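Putative uronate isomerase (Thermotoga maritima, PDB 4NAR) is of uncertain function, though it belongs to the lactate racemase family and may therefore racemise lactate or a related hydroxy acid. Local coordinates at residues V272-W283 with I305-S316. Residues are numbered along the deposited sequence; the frame is centred on the assembly and turned at random.
Sequences VQVIGEEYDEVW and IIYAPHIKRFHS. With SO4 (sulfate ion), chain B.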
loop_
_atom_site.group_PDB
_atom_site.type_symbol
_atom_site.label_atom_id
_atom_site.label_comp_id
_atom_site.label_asym_id
_atom_site.label_seq_id
_atom_site.Cartn_x
_atom_site.Cartn_y
_atom_site.Cartn_z
ATOM N N VAL A 272 16.328 13.989 -1.771
ATOM C CA VAL A 272 15.429 14.076 -2.916
ATOM C C VAL A 272 14.908 12.681 -3.225
ATOM O O VAL A 272 15.679 11.789 -3.602
ATOM C CB VAL A 272 16.107 14.660 -4.175
ATOM C CG1 VAL A 272 15.161 14.598 -5.376
ATOM C CG2 VAL A 272 16.558 16.099 -3.932
ATOM N N GLN A 273 13.602 12.494 -3.040
ATOM C CA GLN A 273 12.954 11.243 -3.398
ATOM C C GLN A 273 12.553 11.284 -4.878
ATOM O O GLN A 273 11.618 11.988 -5.267
ATOM C CB GLN A 273 11.748 10.985 -2.487
ATOM C CG GLN A 273 12.142 10.559 -1.069
ATOM C CD GLN A 273 12.526 9.081 -0.969
ATOM O OE1 GLN A 273 12.915 8.446 -1.959
ATOM N NE2 GLN A 273 12.426 8.529 0.244
ATOM N N VAL A 274 13.278 10.537 -5.702
ATOM C CA VAL A 274 13.061 10.570 -7.148
ATOM C C VAL A 274 11.904 9.629 -7.548
ATOM O O VAL A 274 12.095 8.423 -7.686
ATOM C CB VAL A 274 14.365 10.196 -7.883
ATOM C CG1 VAL A 274 14.175 10.215 -9.397
ATOM C CG2 VAL A 274 15.501 11.119 -7.428
ATOM N N ILE A 275 10.704 10.186 -7.726
ATOM C CA ILE A 275 9.487 9.373 -7.840
ATOM C C ILE A 275 9.183 8.911 -9.268
ATOM O O ILE A 275 9.180 9.719 -10.208
ATOM C CB ILE A 275 8.229 10.128 -7.292
ATOM C CG1 ILE A 275 8.471 10.662 -5.881
ATOM C CG2 ILE A 275 6.994 9.229 -7.321
ATOM C CD1 ILE A 275 8.972 9.618 -4.911
ATOM N N GLY A 276 8.893 7.620 -9.425
ATOM C CA GLY A 276 8.544 7.066 -10.726
ATOM C C GLY A 276 7.107 7.333 -11.167
ATOM O O GLY A 276 6.264 7.748 -10.360
ATOM N N GLU A 277 6.846 7.083 -12.453
ATOM C CA GLU A 277 5.537 7.220 -13.086
ATOM C C GLU A 277 4.416 6.493 -12.317
ATOM O O GLU A 277 3.252 6.905 -12.374
ATOM C CB GLU A 277 5.627 6.669 -14.524
ATOM C CG GLU A 277 4.563 7.188 -15.519
ATOM C CD GLU A 277 3.659 6.087 -16.098
ATOM O OE1 GLU A 277 2.442 6.084 -15.783
ATOM O OE2 GLU A 277 4.157 5.240 -16.881
ATOM N N GLU A 278 4.769 5.413 -11.616
ATOM C CA GLU A 278 3.788 4.563 -10.935
ATOM C C GLU A 278 3.050 5.294 -9.799
ATOM O O GLU A 278 1.908 4.957 -9.470
ATOM C CB GLU A 278 4.448 3.289 -10.391
ATOM C CG GLU A 278 5.438 3.534 -9.255
ATOM C CD GLU A 278 6.877 3.660 -9.748
ATOM O OE1 GLU A 278 7.089 3.896 -10.968
ATOM O OE2 GLU A 278 7.799 3.515 -8.907
ATOM N N TYR A 279 3.705 6.279 -9.192
ATOM C CA TYR A 279 3.045 7.079 -8.170
ATOM C C TYR A 279 2.373 8.293 -8.817
ATOM O O TYR A 279 3.019 9.233 -9.260
ATOM C CB TYR A 279 4.009 7.463 -7.053
ATOM C CG TYR A 279 4.559 6.263 -6.303
ATOM C CD1 TYR A 279 3.777 5.131 -6.079
ATOM C CD2 TYR A 279 5.868 6.257 -5.820
ATOM C CE1 TYR A 279 4.281 4.028 -5.390
ATOM C CE2 TYR A 279 6.384 5.164 -5.127
ATOM C CZ TYR A 279 5.585 4.049 -4.919
ATOM O OH TYR A 279 6.086 2.961 -4.235
ATOM N N ASP A 280 1.050 8.241 -8.841
ATOM C CA ASP A 280 0.214 9.054 -9.714
ATOM C C ASP A 280 -0.135 10.415 -9.101
ATOM O O ASP A 280 -0.561 11.354 -9.788
ATOM C CB ASP A 280 -1.088 8.270 -9.939
ATOM C CG ASP A 280 -1.419 8.122 -11.384
ATOM O OD1 ASP A 280 -0.593 8.573 -12.195
ATOM O OD2 ASP A 280 -2.489 7.562 -11.722
ATOM N N GLU A 281 0.016 10.492 -7.788
ATOM C CA GLU A 281 -0.573 11.574 -7.028
ATOM C C GLU A 281 0.099 11.555 -5.677
ATOM O O GLU A 281 0.818 10.594 -5.350
ATOM C CB GLU A 281 -2.070 11.323 -6.862
ATOM C CG GLU A 281 -2.357 10.054 -6.081
ATOM C CD GLU A 281 -3.681 9.389 -6.450
ATOM O OE1 GLU A 281 -4.357 9.858 -7.396
ATOM O OE2 GLU A 281 -4.039 8.379 -5.793
ATOM N N VAL A 282 -0.131 12.605 -4.892
ATOM C CA VAL A 282 0.544 12.753 -3.599
ATOM C C VAL A 282 0.252 11.575 -2.653
ATOM O O VAL A 282 1.139 11.125 -1.905
ATOM C CB VAL A 282 0.196 14.095 -2.938
ATOM C CG1 VAL A 282 0.932 14.244 -1.621
ATOM C CG2 VAL A 282 0.558 15.252 -3.890
ATOM N N TRP A 283 -0.977 11.062 -2.724
ATOM C CA TRP A 283 -1.392 9.905 -1.933
ATOM C C TRP A 283 -0.353 8.790 -1.969
ATOM O O TRP A 283 -0.036 8.219 -0.934
ATOM C CB TRP A 283 -2.729 9.356 -2.431
ATOM C CG TRP A 283 -3.451 8.471 -1.434
ATOM C CD1 TRP A 283 -3.558 7.100 -1.458
ATOM C CD2 TRP A 283 -4.192 8.908 -0.287
ATOM N NE1 TRP A 283 -4.322 6.666 -0.394
ATOM C CE2 TRP A 283 -4.722 7.754 0.340
ATOM C CE3 TRP A 283 -4.473 10.169 0.264
ATOM C CZ2 TRP A 283 -5.512 7.827 1.506
ATOM C CZ3 TRP A 283 -5.257 10.241 1.410
ATOM C CH2 TRP A 283 -5.758 9.075 2.028
ATOM N N ILE A 305 12.365 16.392 -0.293
ATOM C CA ILE A 305 11.877 16.892 -1.569
ATOM C C ILE A 305 11.324 15.751 -2.409
ATOM O O ILE A 305 12.062 14.860 -2.853
ATOM C CB ILE A 305 13.007 17.586 -2.361
ATOM C CG1 ILE A 305 13.507 18.809 -1.594
ATOM C CG2 ILE A 305 12.537 17.961 -3.765
ATOM C CD1 ILE A 305 14.964 19.140 -1.872
ATOM N N ILE A 306 10.022 15.790 -2.641
ATOM C CA ILE A 306 9.354 14.776 -3.429
ATOM C C ILE A 306 9.375 15.226 -4.890
ATOM O O ILE A 306 8.570 16.065 -5.331
ATOM C CB ILE A 306 7.921 14.566 -2.910
ATOM C CG1 ILE A 306 7.988 13.969 -1.503
ATOM C CG2 ILE A 306 7.106 13.668 -3.857
ATOM C CD1 ILE A 306 6.840 14.397 -0.623
ATOM N N TYR A 307 10.323 14.681 -5.640
ATOM C CA TYR A 307 10.525 15.131 -7.003
ATOM C C TYR A 307 9.712 14.243 -7.935
ATOM O O TYR A 307 10.004 13.049 -8.086
ATOM C CB TYR A 307 12.022 15.128 -7.331
ATOM C CG TYR A 307 12.382 15.406 -8.775
ATOM C CD1 TYR A 307 11.907 16.536 -9.449
ATOM C CD2 TYR A 307 13.234 14.550 -9.455
ATOM C CE1 TYR A 307 12.268 16.784 -10.795
ATOM C CE2 TYR A 307 13.601 14.783 -10.776
ATOM C CZ TYR A 307 13.121 15.892 -11.445
ATOM O OH TYR A 307 13.517 16.080 -12.754
ATOM N N ALA A 308 8.672 14.837 -8.525
ATOM C CA ALA A 308 7.693 14.129 -9.337
ATOM C C ALA A 308 6.997 15.115 -10.273
ATOM O O ALA A 308 5.834 15.490 -10.042
ATOM C CB ALA A 308 6.682 13.440 -8.438
ATOM N N PRO A 309 7.703 15.530 -11.343
ATOM C CA PRO A 309 7.227 16.572 -12.267
ATOM C C PRO A 309 5.874 16.279 -12.903
ATOM O O PRO A 309 5.210 17.208 -13.379
ATOM C CB PRO A 309 8.307 16.601 -13.367
ATOM C CG PRO A 309 9.030 15.267 -13.253
ATOM C CD PRO A 309 8.996 14.960 -11.769
ATOM N N HIS A 310 5.481 15.011 -12.938
ATOM C CA HIS A 310 4.267 14.601 -13.635
ATOM C C HIS A 310 3.007 14.738 -12.767
ATOM O O HIS A 310 1.891 14.769 -13.279
ATOM C CB HIS A 310 4.418 13.149 -14.110
ATOM C CG HIS A 310 4.879 12.210 -13.035
ATOM N ND1 HIS A 310 6.177 12.215 -12.538
ATOM C CD2 HIS A 310 4.229 11.238 -12.342
ATOM C CE1 HIS A 310 6.298 11.289 -11.612
ATOM N NE2 HIS A 310 5.127 10.678 -11.465
ATOM N N ILE A 311 3.186 14.805 -11.454
ATOM C CA ILE A 311 2.046 14.790 -10.547
ATOM C C ILE A 311 1.335 16.146 -10.511
ATOM O O ILE A 311 1.989 17.203 -10.448
ATOM C CB ILE A 311 2.469 14.365 -9.124
ATOM C CG1 ILE A 311 2.878 12.887 -9.123
ATOM C CG2 ILE A 311 1.341 14.608 -8.100
ATOM C CD1 ILE A 311 3.276 12.372 -7.749
ATOM N N LYS A 312 0.002 16.105 -10.549
ATOM C CA LYS A 312 -0.794 17.332 -10.545
ATOM C C LYS A 312 -2.031 17.261 -9.631
ATOM O O LYS A 312 -2.889 18.148 -9.672
ATOM C CB LYS A 312 -1.173 17.734 -11.986
ATOM C CG LYS A 312 -1.535 16.559 -12.891
ATOM C CD LYS A 312 -1.785 17.008 -14.344
ATOM C CE LYS A 312 -2.342 15.858 -15.213
ATOM N NZ LYS A 312 -3.766 16.080 -15.653
ATOM N N ARG A 313 -2.112 16.221 -8.800
ATOM C CA ARG A 313 -3.240 16.069 -7.871
ATOM C C ARG A 313 -2.825 15.373 -6.562
ATOM O O ARG A 313 -1.747 14.778 -6.471
ATOM C CB ARG A 313 -4.374 15.290 -8.535
ATOM C CG ARG A 313 -4.142 13.785 -8.474
ATOM C CD ARG A 313 -4.949 13.072 -9.534
ATOM N NE ARG A 313 -4.822 11.616 -9.449
ATOM C CZ ARG A 313 -4.438 10.830 -10.458
ATOM N NH1 ARG A 313 -4.118 11.365 -11.635
ATOM N NH2 ARG A 313 -4.366 9.507 -10.286
ATOM N N PHE A 314 -3.679 15.457 -5.546
ATOM C CA PHE A 314 -3.384 14.827 -4.268
ATOM C C PHE A 314 -3.999 13.433 -4.187
ATOM O O PHE A 314 -3.378 12.497 -3.657
ATOM C CB PHE A 314 -3.873 15.697 -3.110
ATOM C CG PHE A 314 -3.175 17.016 -3.026
ATOM C CD1 PHE A 314 -1.997 17.148 -2.283
ATOM C CD2 PHE A 314 -3.668 18.122 -3.721
ATOM C CE1 PHE A 314 -1.325 18.373 -2.227
ATOM C CE2 PHE A 314 -3.016 19.354 -3.664
ATOM C CZ PHE A 314 -1.840 19.480 -2.918
ATOM N N HIS A 315 -5.223 13.309 -4.692
ATOM C CA HIS A 315 -5.911 12.018 -4.748
ATOM C C HIS A 315 -6.748 12.035 -6.020
ATOM O O HIS A 315 -7.122 13.118 -6.478
ATOM C CB HIS A 315 -6.804 11.826 -3.513
ATOM C CG HIS A 315 -7.181 10.399 -3.251
ATOM N ND1 HIS A 315 -8.178 9.742 -3.950
ATOM C CD2 HIS A 315 -6.700 9.500 -2.354
ATOM C CE1 HIS A 315 -8.288 8.504 -3.498
ATOM N NE2 HIS A 315 -7.404 8.332 -2.526
ATOM N N SER A 316 -7.036 10.868 -6.601
ATOM C CA SER A 316 -7.815 10.842 -7.846
ATOM C C SER A 316 -9.324 10.930 -7.582
ATOM O O SER A 316 -10.094 11.392 -8.437
ATOM C CB SER A 316 -7.471 9.619 -8.704
ATOM O OG SER A 316 -7.597 8.408 -7.965
HETATM S S SO4 B . -5.537 3.209 0.757
HETATM O O1 SO4 B . -5.458 2.327 1.934
HETATM O O2 SO4 B . -5.923 2.410 -0.418
HETATM O O3 SO4 B . -6.521 4.270 1.013
HETATM O O4 SO4 B . -4.215 3.827 0.517
HETATM O O HOH W 1 11.197 11.937 -10.412
HETATM O O HOH W 2 -4.778 6.368 -7.954
#
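Ile-305 CD1 packs on Val-272 CG2 where strands 302-308 and 268-274 run parallel as neighbours in a five-stranded parallel sheet. Gln-273 bonds to the residues on both sides of Ile-306, as in parallel pairing: its N gives to Ile-305 O, its O accepts from Tyr-307 N, and Ile-275 N then gives to Tyr-307 O at 3.0 Å. Past the strand ends, a chi1 of 50° swings the His-310 ring against the 276-279 turn, where NE2 makes weak bonds to Gly-276 O and Tyr-279 O. Ile-311 packs against the 279-281 backbone, CG2 on Glu-281 CA at 3.7 Å and CD1 near Tyr-279 O. The Arg-313 guanidinium forms a salt bridge to one oxygen of Glu-281, OE1, through NE at 2.7 Å and NH2 at 2.9 Å; a second links NH2 to Asp-280 OD2, which also pairs with Arg-74. A leucine in place of Arg-313 would probably leave the Glu-281 carboxylate buried without its countercharge. Arg-313 O and Phe-314 O take the first amides of helix 282-285, Val-282 N and Trp-283 N. Finally His-315 turns an edge onto the Trp-283 face, planes at 78°, with CD2 3.3 Å from Trp-283 CD2, while that indole's NE1 donates to sulfate O4 at 3.0 Å.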